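Local coordinates for ferritin like protein (Caulobacter vibrioides, PDB 3HL1), which is a ferritin-like protein, classed as metal-binding, whose precise function is not established but whose helical bundle could hold a carboxylate- and histidine-lined metal site, at residues G17-E22 with L56-V61; R10-F15 with Y68-T73; V61-N66 with Q166-E171; L21-I26 with P72-P77; A150-M155 with Q194-V199. All blocks are in the same frame, centred on the assembly; numbering follows the deposited sequence.

Interaction 1 (G17-E22 with L56-V61)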
# COMPACT_ATOMS: atom_id res chain seq x y z
N GLY A 17 -5.84 9.58 -2.15
CA GLY A 17 -6.45 8.29 -2.20
C GLY A 17 -5.50 7.17 -2.54
O GLY A 17 -5.58 6.07 -1.95
N ALA A 18 -4.61 7.43 -3.48
CA ALA A 18 -3.61 6.45 -3.91
C ALA A 18 -2.68 6.19 -2.76
O ALA A 18 -2.37 5.04 -2.47
CB ALA A 18 -2.87 6.92 -5.19
N ILE A 19 -2.21 7.24 -2.06
CA ILE A 19 -1.31 6.99 -0.95
C ILE A 19 -2.02 6.26 0.20
O ILE A 19 -1.42 5.39 0.82
CB ILE A 19 -0.53 8.26 -0.51
CG1 ILE A 19 0.91 7.81 -0.10
CG2 ILE A 19 -1.26 8.91 0.54
CD1 ILE A 19 1.88 8.88 0.03
N ASP A 20 -3.30 6.57 0.44
CA ASP A 20 -4.07 5.88 1.50
C ASP A 20 -4.19 4.39 1.20
O ASP A 20 -4.06 3.55 2.10
CB ASP A 20 -5.46 6.46 1.64
CG ASP A 20 -5.47 7.86 2.28
OD1 ASP A 20 -4.46 8.34 2.75
OD2 ASP A 20 -6.56 8.44 2.19
N LEU A 21 -4.37 4.05 -0.07
CA LEU A 21 -4.53 2.66 -0.46
C LEU A 21 -3.20 1.96 -0.31
O LEU A 21 -3.12 0.87 0.30
CB LEU A 21 -5.06 2.52 -1.89
CG LEU A 21 -5.21 1.07 -2.45
CD1 LEU A 21 -5.98 0.10 -1.57
CD2 LEU A 21 -5.90 1.13 -3.77
N GLU A 22 -2.11 2.58 -0.78
CA GLU A 22 -0.78 1.93 -0.65
C GLU A 22 -0.46 1.70 0.84
O GLU A 22 0.01 0.65 1.24
CB GLU A 22 0.37 2.77 -1.31
CG GLU A 22 0.18 2.99 -2.81
CD GLU A 22 0.38 1.75 -3.71
OE1 GLU A 22 1.04 0.80 -3.25
OE2 GLU A 22 -0.06 1.81 -4.90
N LEU A 56 7.98 1.72 -1.08
CA LEU A 56 8.46 2.45 -2.24
C LEU A 56 7.30 3.11 -3.00
O LEU A 56 7.42 4.27 -3.37
CB LEU A 56 9.28 1.53 -3.18
CG LEU A 56 9.62 2.17 -4.53
CD1 LEU A 56 10.63 3.29 -4.26
CD2 LEU A 56 10.11 1.20 -5.61
N HIS A 57 6.18 2.39 -3.20
CA HIS A 57 5.04 2.97 -3.90
C HIS A 57 4.56 4.21 -3.19
O HIS A 57 4.26 5.21 -3.85
CB HIS A 57 3.87 2.00 -4.11
CG HIS A 57 4.22 0.80 -4.92
ND1 HIS A 57 3.35 -0.28 -5.05
CD2 HIS A 57 5.35 0.46 -5.58
CE1 HIS A 57 3.95 -1.21 -5.77
NE2 HIS A 57 5.16 -0.79 -6.10
N ALA A 58 4.46 4.13 -1.86
CA ALA A 58 4.04 5.29 -1.06
C ALA A 58 4.94 6.49 -1.32
O ALA A 58 4.44 7.61 -1.56
CB ALA A 58 3.97 4.93 0.47
N GLN A 59 6.25 6.28 -1.26
CA GLN A 59 7.22 7.32 -1.56
C GLN A 59 7.05 7.93 -2.97
O GLN A 59 7.14 9.15 -3.13
CB GLN A 59 8.65 6.77 -1.41
CG GLN A 59 9.72 7.71 -1.99
CD GLN A 59 11.11 7.21 -1.76
OE1 GLN A 59 11.57 7.13 -0.62
NE2 GLN A 59 11.81 6.86 -2.86
N LEU A 60 6.81 7.08 -3.96
CA LEU A 60 6.66 7.52 -5.35
C LEU A 60 5.44 8.34 -5.53
O LEU A 60 5.46 9.36 -6.26
CB LEU A 60 6.66 6.30 -6.30
CG LEU A 60 7.98 5.47 -6.32
CD1 LEU A 60 7.89 4.39 -7.42
CD2 LEU A 60 9.17 6.35 -6.53
N VAL A 61 4.34 7.92 -4.90
CA VAL A 61 3.13 8.69 -4.93
C VAL A 61 3.37 10.06 -4.28
O VAL A 61 2.99 11.06 -4.84
CB VAL A 61 1.89 7.98 -4.32
CG1 VAL A 61 0.72 8.97 -4.22
CG2 VAL A 61 1.48 6.77 -5.16
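Glu22 of helix 8-35 reaches His57 of helix 42-67 across an antiparallel helix pair, much as the first two helices of a ferritin-like bundle bring a glutamate to a Glu-x-x-His motif. Here that motif would be Glu54 to His57, and Glu54 does lie close to Glu22, so the spot is consistent with a metal site, although an unidentified ligand is hydrogen-bonded to Glu22 and weakly to His57. The short segments approach to 9.1 Å between axes. His57 ND1 donates to Glu22 OE1 at 3.1 Å, a rather bent bond (140°). The carboxylate oxygen lies in the plane of the ring but is met from above its own plane (40° out); the two flat groups stand almost perpendicular. Tyr148 binds Glu22 OE2 and Gln205 binds His57 NE2, so second-shell partners help fix both groups. A turn earlier on the first helix, the contact becomes apolar. Ile19 lays CD1 against the carbonyl of Ala58, 3.3 Å from its O, while Val61 CG1, anti to its backbone N (chi1 172°), packs 4.0 Å from Ile19 CB and 4.2 Å from Ala18 CB. Helix 144-157 covers this side through Tyr148, touching Ala18 and Val61, and helix 188-207 closes over Val61 and His57 with Ile202.

Interaction 2 (R10-F15 with Y68-T73)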
# COMPACT_ATOMS: atom_id res chain seq x y z
N ARG A 10 -9.46 17.75 -7.35
CA ARG A 10 -9.78 16.36 -7.54
C ARG A 10 -8.56 15.52 -7.81
O ARG A 10 -8.48 14.38 -7.39
CB ARG A 10 -10.84 16.21 -8.64
CG ARG A 10 -12.21 16.82 -8.28
CD ARG A 10 -13.19 15.82 -7.68
NE ARG A 10 -14.48 16.41 -7.25
CZ ARG A 10 -15.46 16.88 -8.05
NH1 ARG A 10 -15.34 16.87 -9.38
NH2 ARG A 10 -16.58 17.37 -7.52
N LEU A 11 -7.59 16.09 -8.52
CA LEU A 11 -6.30 15.39 -8.76
C LEU A 11 -5.65 15.20 -7.41
O LEU A 11 -5.27 14.06 -7.06
CB LEU A 11 -5.40 16.18 -9.72
CG LEU A 11 -4.02 15.52 -9.91
CD1 LEU A 11 -4.23 14.14 -10.52
CD2 LEU A 11 -3.14 16.38 -10.78
N TYR A 12 -5.62 16.24 -6.59
CA TYR A 12 -5.07 16.16 -5.22
C TYR A 12 -5.77 15.09 -4.35
O TYR A 12 -5.12 14.29 -3.64
CB TYR A 12 -5.12 17.55 -4.56
CG TYR A 12 -4.09 18.57 -5.07
CD1 TYR A 12 -3.19 18.29 -6.13
CD2 TYR A 12 -4.04 19.82 -4.51
CE1 TYR A 12 -2.25 19.24 -6.56
CE2 TYR A 12 -3.13 20.73 -4.91
CZ TYR A 12 -2.24 20.47 -5.92
OH TYR A 12 -1.36 21.48 -6.25
N GLN A 13 -7.11 15.07 -4.43
CA GLN A 13 -7.87 14.05 -3.73
C GLN A 13 -7.49 12.64 -4.19
O GLN A 13 -7.38 11.73 -3.38
CB GLN A 13 -9.36 14.27 -3.97
CG GLN A 13 -9.91 15.32 -3.11
CD GLN A 13 -11.44 15.42 -3.20
OE1 GLN A 13 -11.99 16.06 -4.08
NE2 GLN A 13 -12.09 14.81 -2.27
N HIS A 14 -7.24 12.48 -5.49
CA HIS A 14 -6.81 11.17 -6.00
C HIS A 14 -5.38 10.80 -5.59
O HIS A 14 -5.10 9.63 -5.39
CB HIS A 14 -7.00 11.06 -7.50
CG HIS A 14 -8.42 10.84 -7.92
ND1 HIS A 14 -9.36 11.84 -7.94
CD2 HIS A 14 -9.08 9.71 -8.29
CE1 HIS A 14 -10.53 11.35 -8.33
NE2 HIS A 14 -10.39 10.06 -8.53
N PHE A 15 -4.46 11.75 -5.52
CA PHE A 15 -3.16 11.50 -4.95
C PHE A 15 -3.27 10.96 -3.51
O PHE A 15 -2.59 9.96 -3.13
CB PHE A 15 -2.27 12.76 -4.93
CG PHE A 15 -1.77 13.22 -6.28
CD1 PHE A 15 -1.29 12.29 -7.24
CD2 PHE A 15 -1.71 14.53 -6.57
CE1 PHE A 15 -0.78 12.73 -8.46
CE2 PHE A 15 -1.21 14.98 -7.78
CZ PHE A 15 -0.75 14.07 -8.74
N TYR A 68 3.26 18.07 -8.32
CA TYR A 68 2.06 18.81 -8.67
C TYR A 68 1.60 19.83 -7.60
O TYR A 68 0.58 20.48 -7.76
CB TYR A 68 0.90 17.86 -8.98
CG TYR A 68 1.00 17.22 -10.33
CD1 TYR A 68 1.86 16.15 -10.57
CD2 TYR A 68 0.21 17.67 -11.40
CE1 TYR A 68 1.93 15.53 -11.81
CE2 TYR A 68 0.30 17.07 -12.66
CZ TYR A 68 1.15 16.00 -12.85
OH TYR A 68 1.25 15.41 -14.10
N GLY A 69 2.34 19.92 -6.51
CA GLY A 69 2.12 20.88 -5.45
C GLY A 69 1.36 20.41 -4.21
O GLY A 69 0.96 21.22 -3.37
N TYR A 70 1.09 19.11 -4.11
CA TYR A 70 0.37 18.54 -2.99
C TYR A 70 1.25 17.63 -2.13
O TYR A 70 1.72 16.62 -2.58
CB TYR A 70 -0.82 17.73 -3.49
CG TYR A 70 -1.68 17.09 -2.43
CD1 TYR A 70 -2.61 17.85 -1.71
CD2 TYR A 70 -1.57 15.75 -2.14
CE1 TYR A 70 -3.41 17.28 -0.73
CE2 TYR A 70 -2.38 15.14 -1.17
CZ TYR A 70 -3.28 15.91 -0.45
OH TYR A 70 -4.06 15.36 0.54
N SER A 71 1.39 17.95 -0.86
CA SER A 71 2.07 17.06 0.10
C SER A 71 1.01 16.17 0.75
O SER A 71 0.12 16.66 1.43
CB SER A 71 2.80 17.86 1.19
OG SER A 71 3.83 18.66 0.67
N PRO A 72 1.06 14.86 0.50
CA PRO A 72 0.06 14.00 1.18
C PRO A 72 0.29 13.87 2.70
O PRO A 72 1.41 14.05 3.23
CB PRO A 72 0.26 12.63 0.54
CG PRO A 72 1.20 12.81 -0.60
CD PRO A 72 1.96 14.08 -0.37
N THR A 73 -0.75 13.48 3.38
CA THR A 73 -0.66 13.26 4.82
C THR A 73 -1.15 11.87 5.11
O THR A 73 -2.06 11.37 4.48
CB THR A 73 -1.55 14.26 5.58
OG1 THR A 73 -2.86 14.17 5.02
CG2 THR A 73 -1.12 15.59 5.34
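Tyr12, on the first turns of helix 8-35, makes the one hydrogen bond of this contact: its OH donates to Tyr68 O at 2.7 Å, with the donor tilted 22° from the carbonyl plane and the carbonyl oxygen lying at the edge of the Tyr12 ring. Further polar ends are held from outside the two segments. Tyr68 OH bonds the backbone O of Met155, and Tyr70 OH bonds Gln16, so each of these rings is pinned at its far end.

The CH-pi contacts are reciprocal. Tyr70 CB sits above the centre of the Tyr12 ring, 3.6 Å from its centroid, and Tyr12 CB lies over the face of the Tyr70 ring, 4.2 Å from that centroid. The side chains slide past one another in opposite directions, and with the ring planes 32° apart the pair is neither a stack nor edge-to-face. Tyr70 extends its ring anti to the backbone N (chi1 -179°), which swings it across the helix toward Gln16, with Tyr12 O over one face, offset toward the rim.

The chain can turn here because helix 42-67 ends in a Schellman motif, in which Gly69 takes a positive phi and the polypeptide leaves the helix to run beside helix 8-35.

Apolar packing fills the inner side. Phe15 CE2 meets Tyr68 CB at 3.8 Å, the two side chains crossing at about a right angle. Leu11 CD2 touches Tyr68 CD2 at 3.6 Å, and Phe15 CB lies 4.1 Å from Tyr70 CD2. Leu151 of helix 144-157 backs both Leu11 and Phe15.

Interaction 3 (V61-N66 with Q166-E171)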
# COMPACT_ATOMS: atom_id res chain seq x y z
N VAL A 61 4.34 7.92 -4.90
CA VAL A 61 3.13 8.69 -4.93
C VAL A 61 3.37 10.06 -4.28
O VAL A 61 2.99 11.06 -4.84
CB VAL A 61 1.89 7.98 -4.32
CG1 VAL A 61 0.72 8.97 -4.22
CG2 VAL A 61 1.48 6.77 -5.16
N SER A 62 4.02 10.11 -3.12
CA SER A 62 4.35 11.38 -2.50
C SER A 62 5.16 12.28 -3.47
O SER A 62 4.94 13.49 -3.59
CB SER A 62 5.17 11.18 -1.21
OG SER A 62 5.48 12.44 -0.62
N ASN A 63 6.13 11.69 -4.14
CA ASN A 63 6.97 12.43 -5.09
C ASN A 63 6.18 12.98 -6.27
O ASN A 63 6.33 14.15 -6.63
CB ASN A 63 8.16 11.55 -5.61
CG ASN A 63 9.23 11.36 -4.57
OD1 ASN A 63 9.23 12.04 -3.52
ND2 ASN A 63 10.21 10.45 -4.87
N ILE A 64 5.27 12.18 -6.81
CA ILE A 64 4.42 12.64 -7.90
C ILE A 64 3.50 13.77 -7.39
O ILE A 64 3.37 14.81 -8.02
CB ILE A 64 3.53 11.49 -8.46
CG1 ILE A 64 4.40 10.38 -9.09
CG2 ILE A 64 2.53 12.06 -9.53
CD1 ILE A 64 3.61 9.11 -9.37
N ALA A 65 2.81 13.53 -6.28
CA ALA A 65 1.88 14.51 -5.71
C ALA A 65 2.62 15.81 -5.43
O ALA A 65 2.12 16.90 -5.73
CB ALA A 65 1.22 13.96 -4.43
N ASN A 66 3.77 15.72 -4.79
CA ASN A 66 4.54 16.90 -4.47
C ASN A 66 4.99 17.71 -5.69
O ASN A 66 5.01 18.97 -5.65
CB ASN A 66 5.74 16.62 -3.54
CG ASN A 66 5.36 16.66 -2.10
OD1 ASN A 66 4.95 17.71 -1.57
ND2 ASN A 66 5.40 15.50 -1.45
N GLN A 166 10.63 19.48 -6.18
CA GLN A 166 9.71 20.07 -5.24
C GLN A 166 9.32 19.08 -4.19
O GLN A 166 8.49 18.20 -4.45
CB GLN A 166 8.45 20.56 -5.98
CG GLN A 166 7.53 21.39 -5.07
CD GLN A 166 6.55 22.21 -5.86
OE1 GLN A 166 6.69 23.43 -5.95
NE2 GLN A 166 5.53 21.54 -6.45
N LYS A 167 9.92 19.21 -3.00
CA LYS A 167 9.64 18.37 -1.86
C LYS A 167 9.71 16.88 -2.22
O LYS A 167 8.82 16.09 -1.90
CB LYS A 167 8.32 18.79 -1.23
CG LYS A 167 8.26 20.26 -0.83
CD LYS A 167 6.96 20.57 -0.11
CE LYS A 167 6.94 21.92 0.48
NZ LYS A 167 6.92 22.91 -0.57
N GLN A 168 10.81 16.52 -2.89
CA GLN A 168 11.03 15.15 -3.33
C GLN A 168 11.79 14.37 -2.26
O GLN A 168 12.63 14.92 -1.56
CB GLN A 168 11.81 15.10 -4.63
CG GLN A 168 11.15 15.76 -5.78
CD GLN A 168 9.90 15.06 -6.18
OE1 GLN A 168 9.93 14.00 -6.79
NE2 GLN A 168 8.77 15.65 -5.85
N MSE A 169 11.51 13.09 -2.20
CA MSE A 169 12.08 12.17 -1.22
C MSE A 169 12.74 11.01 -1.93
O MSE A 169 12.31 10.59 -3.00
CB MSE A 169 10.94 11.68 -0.35
CG MSE A 169 11.23 10.72 0.70
SE MSE A 169 9.51 10.52 1.58
CE MSE A 169 9.84 8.80 2.31
N ASP A 170 13.83 10.51 -1.37
CA ASP A 170 14.53 9.36 -1.96
C ASP A 170 15.21 8.48 -0.89
O ASP A 170 16.40 8.61 -0.64
CB ASP A 170 15.52 9.85 -3.05
CG ASP A 170 15.96 8.72 -4.01
OD1 ASP A 170 15.28 7.65 -4.08
OD2 ASP A 170 16.99 8.89 -4.70
N GLU A 171 14.42 7.60 -0.27
CA GLU A 171 14.87 6.60 0.70
C GLU A 171 14.47 5.24 0.12
O GLU A 171 15.16 4.25 0.30
CB GLU A 171 14.19 6.80 2.05
CG GLU A 171 14.21 8.27 2.59
CD GLU A 171 15.60 8.75 3.13
OE1 GLU A 171 16.26 8.01 3.90
OE2 GLU A 171 16.00 9.89 2.82
O HOH W 1 7.70 13.42 -1.62
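The flat amide of Asn63 is turned edge-on to the backbone of Met169 (a selenomethionine) and pairs with it much as a neighbouring strand would. It stands in the last turns of helix 42-67, the second long helix of the ferritin-like bundle, and Met169 in an irregular loop. ND2 donates to Met169 O at 2.8 Å within both planes, and OD1 accepts from Met169 N at 2.8 Å, here with the donor tilted 30° from the amide. The amide of Gln168, inclined 42° to that of Asn63, also works through its edge. Its NE2 points one N-H at Asn63 O, 3.0 Å away, and the other at Gln166 O, 2.9 Å away, both nearly straight and in the plane of its own amide, though the second comes from above the carbonyl plane of Gln166, while OE1 is taken by the backbone N of Val184. In this way loop side chains supply donors to helix carbonyls. The extended side chain of Gln166 does the same one turn on, NE2 reaching Asn66 O at 2.7 Å in the carbonyl plane. Asn66 lies crosswise against Lys167 CB, its OD1 accepting from Ser71. One water completes the cluster: Ser62 OG donates to it at 2.6 Å, and it donates in turn to Asn63 OD1 and to Lys167 O.

Interaction 4 (L21-I26 with P72-P77)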
# COMPACT_ATOMS: atom_id res chain seq x y z
N LEU A 21 -4.37 4.05 -0.07
CA LEU A 21 -4.53 2.66 -0.46
C LEU A 21 -3.20 1.96 -0.31
O LEU A 21 -3.12 0.87 0.30
CB LEU A 21 -5.06 2.52 -1.89
CG LEU A 21 -5.21 1.07 -2.45
CD1 LEU A 21 -5.98 0.10 -1.57
CD2 LEU A 21 -5.90 1.13 -3.77
N GLU A 22 -2.11 2.58 -0.78
CA GLU A 22 -0.78 1.93 -0.65
C GLU A 22 -0.46 1.70 0.84
O GLU A 22 0.01 0.65 1.24
CB GLU A 22 0.37 2.77 -1.31
CG GLU A 22 0.18 2.99 -2.81
CD GLU A 22 0.38 1.75 -3.71
OE1 GLU A 22 1.04 0.80 -3.25
OE2 GLU A 22 -0.06 1.81 -4.90
N LEU A 23 -0.71 2.71 1.65
CA LEU A 23 -0.45 2.61 3.09
C LEU A 23 -1.30 1.50 3.73
O LEU A 23 -0.82 0.72 4.59
CB LEU A 23 -0.78 3.95 3.78
CG LEU A 23 -0.44 3.96 5.30
CD1 LEU A 23 1.03 3.63 5.53
CD2 LEU A 23 -0.78 5.25 5.99
N TRP A 24 -2.59 1.46 3.37
CA TRP A 24 -3.48 0.42 3.87
C TRP A 24 -2.90 -1.00 3.70
O TRP A 24 -3.02 -1.81 4.59
CB TRP A 24 -4.87 0.54 3.26
CG TRP A 24 -5.86 -0.40 3.77
CD1 TRP A 24 -6.81 -0.14 4.70
CD2 TRP A 24 -6.10 -1.71 3.31
NE1 TRP A 24 -7.56 -1.25 4.93
CE2 TRP A 24 -7.17 -2.23 4.07
CE3 TRP A 24 -5.48 -2.54 2.35
CZ2 TRP A 24 -7.65 -3.52 3.90
CZ3 TRP A 24 -5.98 -3.83 2.18
CH2 TRP A 24 -7.04 -4.31 2.96
N THR A 25 -2.23 -1.29 2.59
CA THR A 25 -1.67 -2.59 2.34
C THR A 25 -0.49 -2.91 3.25
O THR A 25 -0.21 -4.05 3.46
CB THR A 25 -1.18 -2.79 0.90
OG1 THR A 25 -0.02 -1.98 0.71
CG2 THR A 25 -2.27 -2.44 -0.16
N ILE A 26 0.23 -1.90 3.76
CA ILE A 26 1.46 -2.14 4.48
C ILE A 26 1.23 -2.88 5.82
O ILE A 26 1.81 -3.96 6.03
CB ILE A 26 2.33 -0.84 4.58
CG1 ILE A 26 2.79 -0.47 3.14
CG2 ILE A 26 3.51 -1.03 5.55
CD1 ILE A 26 3.33 0.89 2.95
N PRO A 72 1.06 14.86 0.50
CA PRO A 72 0.06 14.00 1.18
C PRO A 72 0.29 13.87 2.70
O PRO A 72 1.41 14.05 3.23
CB PRO A 72 0.26 12.63 0.54
CG PRO A 72 1.20 12.81 -0.60
CD PRO A 72 1.96 14.08 -0.37
N THR A 73 -0.75 13.48 3.38
CA THR A 73 -0.66 13.26 4.82
C THR A 73 -1.15 11.87 5.11
O THR A 73 -2.06 11.37 4.48
CB THR A 73 -1.55 14.26 5.58
OG1 THR A 73 -2.86 14.17 5.02
CG2 THR A 73 -1.12 15.59 5.34
N LEU A 74 -0.54 11.21 6.06
CA LEU A 74 -0.90 9.86 6.38
C LEU A 74 -1.52 9.75 7.74
O LEU A 74 -1.05 10.36 8.70
CB LEU A 74 0.32 8.98 6.38
CG LEU A 74 1.05 8.77 5.05
CD1 LEU A 74 2.29 7.90 5.43
CD2 LEU A 74 0.25 8.17 3.98
N SER A 75 -2.54 8.93 7.85
CA SER A 75 -3.09 8.59 9.15
C SER A 75 -3.27 7.09 9.23
O SER A 75 -3.21 6.41 8.22
CB SER A 75 -4.38 9.37 9.41
OG SER A 75 -5.26 9.25 8.37
N ALA A 76 -3.47 6.57 10.42
CA ALA A 76 -3.57 5.13 10.61
C ALA A 76 -4.79 4.54 9.84
O ALA A 76 -5.90 5.03 9.94
CB ALA A 76 -3.61 4.77 12.13
N PRO A 77 -4.55 3.50 9.02
CA PRO A 77 -5.62 2.84 8.29
C PRO A 77 -6.49 2.03 9.26
O PRO A 77 -6.03 1.64 10.37
CB PRO A 77 -4.86 1.92 7.33
CG PRO A 77 -3.44 2.27 7.43
CD PRO A 77 -3.25 2.81 8.78
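Leu23 covers the largest area here, with CD2 against residues 74-75 and CG against Pro77. Its CD2 meets Leu74 CD2 at 3.7 Å and lies against the backbone next door, 3.5 Å from Ser75 O, so that one branch fits over the bend of the passing chain. The leucine holds CG anti to the backbone N (chi1 -176°), which sends the side chain out from the helix toward residues 74-77. Pro77 closes the other end: its CG packs on Leu23 CG at 4.0 Å, the two side chains at about a right angle, and its CB rests 3.9 Å from Trp24 CD1. The proline thus sits between the leucine and the indole, with its ring also close to the helix backbone at Trp24 CA. No hydrogen bond joins the two segments; the contact is van der Waals packing.

What fixes these groups lies one shell out. Trp24 NE1 donates to the backbone O of Glu78, the residue following Pro77, and the indole meets the rings of Tyr28 and Tyr79, so its rotation is set from several directions. On the loop, Leu74 N bonds Asn281 OD1. Its side chain reaches Leu277 and Leu280 of helix 261-283, and Leu277 touches Leu23 as well. Phe273 of the same helix backs Pro77.

The extended chain therefore runs in the groove between helix 8-35 and helix 261-283. It forms part of the long connection that follows the second helix, and such a crossover along the outside of the bundle is a feature of the ferritin-like fold.

Interaction 5 (A150-M155 with Q194-V199)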
# COMPACT_ATOMS: atom_id res chain seq x y z
N ALA A 150 -6.77 6.30 -14.30
CA ALA A 150 -7.48 7.58 -14.07
C ALA A 150 -6.48 8.64 -13.64
O ALA A 150 -6.48 9.77 -14.14
CB ALA A 150 -8.55 7.40 -13.02
N LEU A 151 -5.63 8.30 -12.69
CA LEU A 151 -4.63 9.27 -12.23
C LEU A 151 -3.74 9.82 -13.38
O LEU A 151 -3.52 11.00 -13.49
CB LEU A 151 -3.77 8.64 -11.16
CG LEU A 151 -3.02 9.66 -10.30
CD1 LEU A 151 -3.95 10.35 -9.31
CD2 LEU A 151 -1.83 8.96 -9.57
N ARG A 152 -3.28 8.96 -14.28
CA ARG A 152 -2.53 9.43 -15.48
C ARG A 152 -3.28 10.48 -16.33
O ARG A 152 -2.68 11.42 -16.84
CB ARG A 152 -2.19 8.27 -16.41
CG ARG A 152 -1.21 7.30 -15.88
CD ARG A 152 -0.92 6.25 -16.98
NE ARG A 152 0.01 5.24 -16.50
CZ ARG A 152 -0.33 4.03 -16.08
NH1 ARG A 152 -1.60 3.65 -16.02
NH2 ARG A 152 0.60 3.19 -15.67
N VAL A 153 -4.59 10.36 -16.42
CA VAL A 153 -5.40 11.33 -17.17
C VAL A 153 -5.40 12.70 -16.50
O VAL A 153 -5.14 13.72 -17.17
CB VAL A 153 -6.86 10.81 -17.43
CG1 VAL A 153 -7.77 11.88 -18.08
CG2 VAL A 153 -6.79 9.58 -18.32
N GLY A 154 -5.67 12.74 -15.19
CA GLY A 154 -5.59 14.01 -14.47
C GLY A 154 -4.21 14.62 -14.54
O GLY A 154 -4.07 15.83 -14.74
N MSE A 155 -3.19 13.79 -14.34
CA MSE A 155 -1.79 14.19 -14.36
C MSE A 155 -1.41 14.83 -15.70
O MSE A 155 -0.70 15.84 -15.75
CB MSE A 155 -0.90 12.97 -14.10
CG MSE A 155 -0.83 12.57 -12.65
SE MSE A 155 0.04 10.82 -12.44
CE MSE A 155 1.81 11.22 -13.11
N GLN A 194 8.53 12.24 -16.38
CA GLN A 194 9.18 11.54 -15.26
C GLN A 194 8.16 10.94 -14.30
O GLN A 194 8.31 9.81 -13.84
CB GLN A 194 10.06 12.48 -14.46
CG GLN A 194 11.21 13.06 -15.24
CD GLN A 194 12.04 13.98 -14.43
OE1 GLN A 194 11.52 14.85 -13.75
NE2 GLN A 194 13.36 13.82 -14.51
N ALA A 195 7.13 11.72 -13.98
CA ALA A 195 6.03 11.27 -13.08
C ALA A 195 5.36 10.03 -13.64
O ALA A 195 5.03 9.11 -12.90
CB ALA A 195 4.99 12.41 -12.89
N LEU A 196 5.16 10.00 -14.95
CA LEU A 196 4.55 8.84 -15.61
C LEU A 196 5.40 7.59 -15.44
O LEU A 196 4.89 6.49 -15.28
CB LEU A 196 4.34 9.08 -17.12
CG LEU A 196 3.11 9.82 -17.61
CD1 LEU A 196 3.12 9.82 -19.17
CD2 LEU A 196 1.79 9.24 -17.06
N THR A 197 6.71 7.76 -15.49
CA THR A 197 7.60 6.63 -15.29
C THR A 197 7.40 6.08 -13.90
O THR A 197 7.34 4.88 -13.72
CB THR A 197 9.05 7.08 -15.52
OG1 THR A 197 9.15 7.59 -16.86
CG2 THR A 197 10.04 5.94 -15.26
N LEU A 198 7.32 6.97 -12.90
CA LEU A 198 7.08 6.53 -11.52
C LEU A 198 5.76 5.78 -11.39
O LEU A 198 5.72 4.74 -10.71
CB LEU A 198 7.16 7.69 -10.52
CG LEU A 198 8.41 8.57 -10.52
CD1 LEU A 198 8.36 9.51 -9.34
CD2 LEU A 198 9.62 7.75 -10.56
N VAL A 199 4.70 6.25 -12.06
CA VAL A 199 3.43 5.47 -12.07
C VAL A 199 3.63 4.07 -12.67
O VAL A 199 3.11 3.08 -12.13
CB VAL A 199 2.29 6.20 -12.78
CG1 VAL A 199 1.02 5.30 -12.87
CG2 VAL A 199 1.96 7.49 -12.06
O HOH W 2 2.52 5.60 -16.83
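Arg152 and Met155 of helix 144-157 pack against Ala195, Leu196 and Val199 of helix 188-207 in an antiparallel helix-helix contact, toward one end of the ferritin-like bundle. The short segments run at 174° with their axes 11.0 Å apart, a separation bridged by long side chains and not by close backbones. Met155, present as selenomethionine, fills the inner half. Its chain bends at the last torsion (chi3 63°), which directs CE onto Ala195 CB at 3.4 Å, tighter than usual for two carbons, while SE lies 3.9 Å from Val199 CG2. Met155 and Val199 slide past each other in opposite directions, and Ile64 of helix 42-67 covers both from the bundle interior.

Arg152 forms the outer half. Its aliphatic part, extended as far as NE, passes obliquely across Leu196, with CG 3.8 Å from Leu196 CD2. The guanidinium then spreads over Val199, whose CG1 stands under one face, offset toward the rim and 3.5 Å from NH2. Salt bridges to Asp200 through NH2 and to Asp149 through NH1 hold the group in that position, so the charge is paired with an acid from each helix while one flat face packs against a methyl group. At the edge of the guanidinium, in its plane, a water accepts from Arg152 NE at 2.6 Å and donates to Leu196 O at 3.0 Å.

Helix 8-35 takes part in interactions 1, 2 and 4, and helix 42-67 in interactions 1 and 3, so much of the comparison concerns one helix pair met from different sides. Interaction 1 lies nearest the chain centre and mixes apolar packing with a histidine-carboxylate pair consistent with a metal site. Interaction 4, also buried, is packing without a hydrogen bond between its segments. Interactions 2 and 3 are partly buried, and both fasten loops to helices, the former with aromatic rings and the latter with amides and water; Ser71 OG to Asn66 OD1 links them. Interaction 5 joins helices 144-157 and 188-207, buried though far from the centre, with an arginine on its outer side; Ile64 and Tyr68 both touch its Met155.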